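Local coordinates for alpha-glucosidase (Bacteroides thetaiotaomicron, PDB 5XFM), which probably hydrolyses beta-L-arabinopyranosides and alpha-galactosides as a bifunctional, calcium-binding glycoside hydrolase of family 97, at residues G297-S300 against W301-W304; D313-R316 against Y317-A321. The protein carries 1 engineered substitution. One frame throughout, in Å; residues are numbered along the deposited sequence.

Contact 1: G297-S300 against W301-W304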
loop_
_atom_site.group_PDB
_atom_site.type_symbol
_atom_site.label_atom_id
_atom_site.label_comp_id
_atom_site.label_asym_id
_atom_site.label_seq_id
_atom_site.Cartn_x
_atom_site.Cartn_y
_atom_site.Cartn_z
ATOM N N GLY A 297 -9.843 2.296 15.958
ATOM C CA GLY A 297 -11.279 2.417 15.835
ATOM C C GLY A 297 -12.001 1.109 16.074
ATOM O O GLY A 297 -11.438 0.029 15.895
ATOM N N THR A 298 -13.242 1.207 16.535
ATOM C CA THR A 298 -14.134 0.060 16.537
ATOM C C THR A 298 -15.021 0.143 15.300
ATOM O O THR A 298 -15.282 1.228 14.776
ATOM C CB THR A 298 -14.985 -0.019 17.812
ATOM O OG1 THR A 298 -15.703 1.207 17.983
ATOM C CG2 THR A 298 -14.095 -0.253 19.022
ATOM N N TRP A 299 -15.507 -1.003 14.850
ATOM C CA TRP A 299 -16.071 -1.095 13.518
ATOM C C TRP A 299 -17.121 -2.191 13.495
ATOM O O TRP A 299 -16.782 -3.375 13.450
ATOM C CB TRP A 299 -14.950 -1.378 12.509
ATOM C CG TRP A 299 -15.369 -1.437 11.074
ATOM C CD1 TRP A 299 -16.432 -0.802 10.495
ATOM C CD2 TRP A 299 -14.707 -2.152 10.023
ATOM N NE1 TRP A 299 -16.479 -1.089 9.149
ATOM C CE2 TRP A 299 -15.433 -1.917 8.835
ATOM C CE3 TRP A 299 -13.577 -2.976 9.973
ATOM C CZ2 TRP A 299 -15.058 -2.470 7.607
ATOM C CZ3 TRP A 299 -13.213 -3.535 8.755
ATOM C CH2 TRP A 299 -13.948 -3.273 7.588
ATOM N N SER A 300 -18.389 -1.795 13.576
ATOM C CA SER A 300 -19.483 -2.754 13.710
ATOM C C SER A 300 -19.724 -3.584 12.445
ATOM O O SER A 300 -20.002 -4.781 12.529
ATOM C CB SER A 300 -20.776 -2.027 14.131
ATOM O OG SER A 300 -21.414 -1.369 13.047
ATOM N N TRP A 301 -19.603 -2.962 11.278
ATOM C CA TRP A 301 -19.997 -3.621 10.034
ATOM C C TRP A 301 -19.171 -4.863 9.681
ATOM O O TRP A 301 -19.674 -5.755 9.023
ATOM C CB TRP A 301 -19.940 -2.636 8.861
ATOM C CG TRP A 301 -20.310 -3.275 7.557
ATOM C CD1 TRP A 301 -21.559 -3.378 7.011
ATOM C CD2 TRP A 301 -19.421 -3.932 6.648
ATOM N NE1 TRP A 301 -21.499 -4.049 5.811
ATOM C CE2 TRP A 301 -20.197 -4.402 5.569
ATOM C CE3 TRP A 301 -18.042 -4.170 6.643
ATOM C CZ2 TRP A 301 -19.637 -5.090 4.491
ATOM C CZ3 TRP A 301 -17.490 -4.852 5.574
ATOM C CH2 TRP A 301 -18.286 -5.303 4.513
ATOM N N ILE A 302 -17.896 -4.911 10.045
ATOM C CA ILE A 302 -17.077 -6.044 9.605
ATOM C C ILE A 302 -17.652 -7.390 10.097
ATOM O O ILE A 302 -17.819 -8.322 9.308
ATOM C CB ILE A 302 -15.591 -5.890 10.037
ATOM C CG1 ILE A 302 -14.781 -7.112 9.608
ATOM C CG2 ILE A 302 -15.446 -5.638 11.534
ATOM C CD1 ILE A 302 -14.816 -7.368 8.123
ATOM N N LEU A 303 -18.021 -7.469 11.371
ATOM C CA LEU A 303 -18.544 -8.714 11.927
ATOM C C LEU A 303 -20.066 -8.751 12.079
ATOM O O LEU A 303 -20.661 -9.829 12.077
ATOM C CB LEU A 303 -17.894 -8.983 13.286
ATOM C CG LEU A 303 -16.491 -9.582 13.214
ATOM C CD1 LEU A 303 -15.902 -9.742 14.603
ATOM C CD2 LEU A 303 -16.551 -10.920 12.503
ATOM N N TRP A 304 -20.693 -7.586 12.226
ATOM C CA TRP A 304 -22.136 -7.525 12.437
ATOM C C TRP A 304 -22.884 -7.075 11.174
ATOM O O TRP A 304 -24.112 -7.130 11.113
ATOM C CB TRP A 304 -22.457 -6.605 13.616
ATOM C CG TRP A 304 -21.984 -7.134 14.947
ATOM C CD1 TRP A 304 -21.145 -8.193 15.163
ATOM C CD2 TRP A 304 -22.326 -6.625 16.244
ATOM N NE1 TRP A 304 -20.944 -8.372 16.511
ATOM C CE2 TRP A 304 -21.658 -7.421 17.197
ATOM C CE3 TRP A 304 -23.131 -5.571 16.692
ATOM C CZ2 TRP A 304 -21.775 -7.200 18.570
ATOM C CZ3 TRP A 304 -23.241 -5.350 18.054
ATOM C CH2 TRP A 304 -22.569 -6.164 18.978
#

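Contact 2: D313-R316 against Y317-A321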
loop_
_atom_site.group_PDB
_atom_site.type_symbol
_atom_site.label_atom_id
_atom_site.label_comp_id
_atom_site.label_asym_id
_atom_site.label_seq_id
_atom_site.Cartn_x
_atom_site.Cartn_y
_atom_site.Cartn_z
ATOM N N ASP A 313 -26.898 -0.079 17.965
ATOM C CA ASP A 313 -25.683 -0.859 17.754
ATOM C C ASP A 313 -24.466 0.046 17.669
ATOM O O ASP A 313 -23.383 -0.299 18.147
ATOM C CB ASP A 313 -25.800 -1.701 16.486
ATOM C CG ASP A 313 -26.741 -2.882 16.656
ATOM O OD1 ASP A 313 -26.854 -3.398 17.786
ATOM O OD2 ASP A 313 -27.375 -3.285 15.659
ATOM N N GLN A 314 -24.647 1.221 17.079
ATOM C CA GLN A 314 -23.556 2.185 17.006
ATOM C C GLN A 314 -23.260 2.724 18.397
ATOM O O GLN A 314 -22.114 2.998 18.718
ATOM C CB GLN A 314 -23.897 3.319 16.043
ATOM C CG GLN A 314 -23.984 2.886 14.572
ATOM C CD GLN A 314 -22.848 1.975 14.145
ATOM O OE1 GLN A 314 -21.679 2.319 14.299
ATOM N NE2 GLN A 314 -23.188 0.822 13.574
ATOM N N VAL A 315 -24.290 2.851 19.230
ATOM C CA VAL A 315 -24.084 3.200 20.632
ATOM C C VAL A 315 -23.237 2.119 21.294
ATOM O O VAL A 315 -22.299 2.405 22.039
ATOM C CB VAL A 315 -25.413 3.362 21.402
ATOM C CG1 VAL A 315 -25.161 3.394 22.914
ATOM C CG2 VAL A 315 -26.140 4.621 20.959
ATOM N N ARG A 316 -23.576 0.870 21.006
ATOM C CA ARG A 316 -22.829 -0.272 21.522
ATOM C C ARG A 316 -21.350 -0.210 21.147
ATOM O O ARG A 316 -20.485 -0.409 22.001
ATOM C CB ARG A 316 -23.453 -1.574 21.006
ATOM C CG ARG A 316 -24.591 -2.075 21.872
ATOM C CD ARG A 316 -25.243 -3.319 21.301
ATOM N NE ARG A 316 -26.384 -3.727 22.115
ATOM C CZ ARG A 316 -27.652 -3.555 21.753
ATOM N NH1 ARG A 316 -27.938 -2.988 20.586
ATOM N NH2 ARG A 316 -28.634 -3.950 22.555
ATOM N N TYR A 317 -21.053 0.074 19.882
ATOM C CA TYR A 317 -19.660 0.098 19.436
ATOM C C TYR A 317 -18.908 1.348 19.888
ATOM O O TYR A 317 -17.686 1.324 20.051
ATOM C CB TYR A 317 -19.593 -0.058 17.916
ATOM C CG TYR A 317 -19.401 -1.502 17.521
ATOM C CD1 TYR A 317 -20.462 -2.393 17.583
ATOM C CD2 TYR A 317 -18.166 -1.977 17.094
ATOM C CE1 TYR A 317 -20.307 -3.716 17.237
ATOM C CE2 TYR A 317 -18.002 -3.307 16.744
ATOM C CZ TYR A 317 -19.082 -4.170 16.815
ATOM O OH TYR A 317 -18.953 -5.494 16.471
ATOM N N ILE A 318 -19.637 2.439 20.081
ATOM C CA ILE A 318 -19.068 3.637 20.683
ATOM C C ILE A 318 -18.656 3.347 22.129
ATOM O O ILE A 318 -17.559 3.711 22.568
ATOM C CB ILE A 318 -20.074 4.806 20.628
ATOM C CG1 ILE A 318 -20.153 5.360 19.201
ATOM C CG2 ILE A 318 -19.689 5.902 21.599
ATOM C CD1 ILE A 318 -21.307 6.304 18.973
ATOM N N ASP A 319 -19.544 2.673 22.855
ATOM C CA ASP A 319 -19.272 2.234 24.221
ATOM C C ASP A 319 -18.074 1.297 24.268
ATOM O O ASP A 319 -17.244 1.382 25.170
ATOM C CB ASP A 319 -20.495 1.527 24.822
ATOM C CG ASP A 319 -21.597 2.491 25.222
ATOM O OD1 ASP A 319 -21.330 3.707 25.332
ATOM O OD2 ASP A 319 -22.739 2.026 25.427
ATOM N N PHE A 320 -18.011 0.392 23.297
ATOM C CA PHE A 320 -16.923 -0.575 23.199
ATOM C C PHE A 320 -15.604 0.152 22.947
ATOM O O PHE A 320 -14.582 -0.180 23.539
ATOM C CB PHE A 320 -17.214 -1.602 22.094
ATOM C CG PHE A 320 -16.159 -2.663 21.952
ATOM C CD1 PHE A 320 -15.664 -3.323 23.063
ATOM C CD2 PHE A 320 -15.668 -3.008 20.705
ATOM C CE1 PHE A 320 -14.692 -4.304 22.934
ATOM C CE2 PHE A 320 -14.690 -3.986 20.573
ATOM C CZ PHE A 320 -14.204 -4.632 21.691
ATOM N N ALA A 321 -15.628 1.148 22.069
ATOM C CA ALA A 321 -14.443 1.973 21.835
ATOM C C ALA A 321 -14.010 2.647 23.129
ATOM O O ALA A 321 -12.833 2.652 23.468
ATOM C CB ALA A 321 -14.710 3.011 20.757
#

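Contact 1: G297-S300 against W301-W304
Trp-299 and Ile-302 meet at about a right angle, the branched side chain laid over one face of the indole. Ile-302 CB sits above the six-membered ring, 3.6 Å from its centroid and only 16° off the normal, a CH-pi contact displaced toward the rim at CE3. CG2 of the same isoleucine reaches back to the main chain, 3.3 Å from Trp-299 O. With CG anti to the backbone N (chi1 -177°), the Trp-299 indole runs alongside that of Trp-301, which points the same way. Their planes are 30° apart but slid past each other, so overlap is slight and the touch comes down to Trp-299 CZ2 and Trp-301 CE3 at 3.6 Å. Each indole N-H is tied elsewhere, Trp-299 NE1 to Asp-332 and Trp-301 NE1 to Asp-306, which helps to fix both rings. A leucine in place of Trp-299 would probably leave Ile-302 CB without its aromatic face and Asp-332 without the indole donor. Beyond the rings, Ser-300 O accepts the N-H of Trp-304 at 2.9 Å, closing a helical turn, while Ser-300 OG bonds Gln-314 and Ser-308. Trp-301 also packs on the calcium ligand Glu-458, its side chain about 7 Å from the ion. Here the chain passes from a parallel strand into a short helix, in the family's TIM-barrel-type catalytic domain.

Contact 2: D313-R316 against Y317-A321
Four successive i to i+4 hydrogen bonds join 313-316 to 317-321 as unbroken alpha-helix, each N-O distance 2.9 Å, from Tyr-317 N to Asp-313 O through to Phe-320 N to Arg-316 O. The N-H of Asp-319 makes the straightest of them, at 164° to Val-315 O.

Side chains of the later turn lie back against carbonyl groups of the earlier one. Ile-318 has CG1 anti to its carbonyl carbon (chi1 -75°), and this swings the ethyl branch toward the preceding turn, where CG1 comes within 3.1 Å of Gln-314 O and CD1 follows it. Tyr-317 does the same one residue earlier: Asp-313 O lies in the plane of its ring, at the edge, 3.6 Å from CD1. The oxygen that accepts the Tyr-317 N-H is thus also bordered by the aromatic edge.

Helix 311-324 follows strand 295-299 and precedes strand 328-331, its parallel neighbour, so it belongs to a right-handed beta-alpha-beta crossover of the kind that builds a TIM barrel. Phe-320 packs on Thr-298 of strand 295-299 and Tyr-317 on helix 300-304, whereas Val-315 and Ile-318 pack on helix 341-353.

Val-315 and Asp-319 stand side by side one turn apart, CG1 of the valine 3.7 Å from OD2 of the aspartate. The other carboxylate oxygen, OD1, is hydrogen-bonded to Tyr-350 of helix 341-353. Toward the exposed side, Arg-316, its chain extended from CG to NE, runs back toward the preceding turn and places NH1 3.0 Å from Asp-313 OD1 in a salt bridge whose hydrogen bond is weak, at 126°. Asp-313 OD1 has a second cationic partner in Arg-500, and OD2 accepts from Asn-310.

Contact 1 turns the chain from a barrel strand into a short helix, and contact 2 is one stretch of the longer helix that follows. Both are largely buried, but contact 1 is aromatic and apolar and lies nearer the calcium site, whereas contact 2 rests on main-chain bonds and reaches an exposed edge at Arg-316, where charges pair. The two touch directly. Thr-298 OG1 is 2.9 Å from Tyr-317 O, a probable hydrogen bond, while the rings of Trp-304 and Tyr-317 meet edge-to-face. Strand, short helix and longer helix are thereby joined by polar and aromatic contacts together.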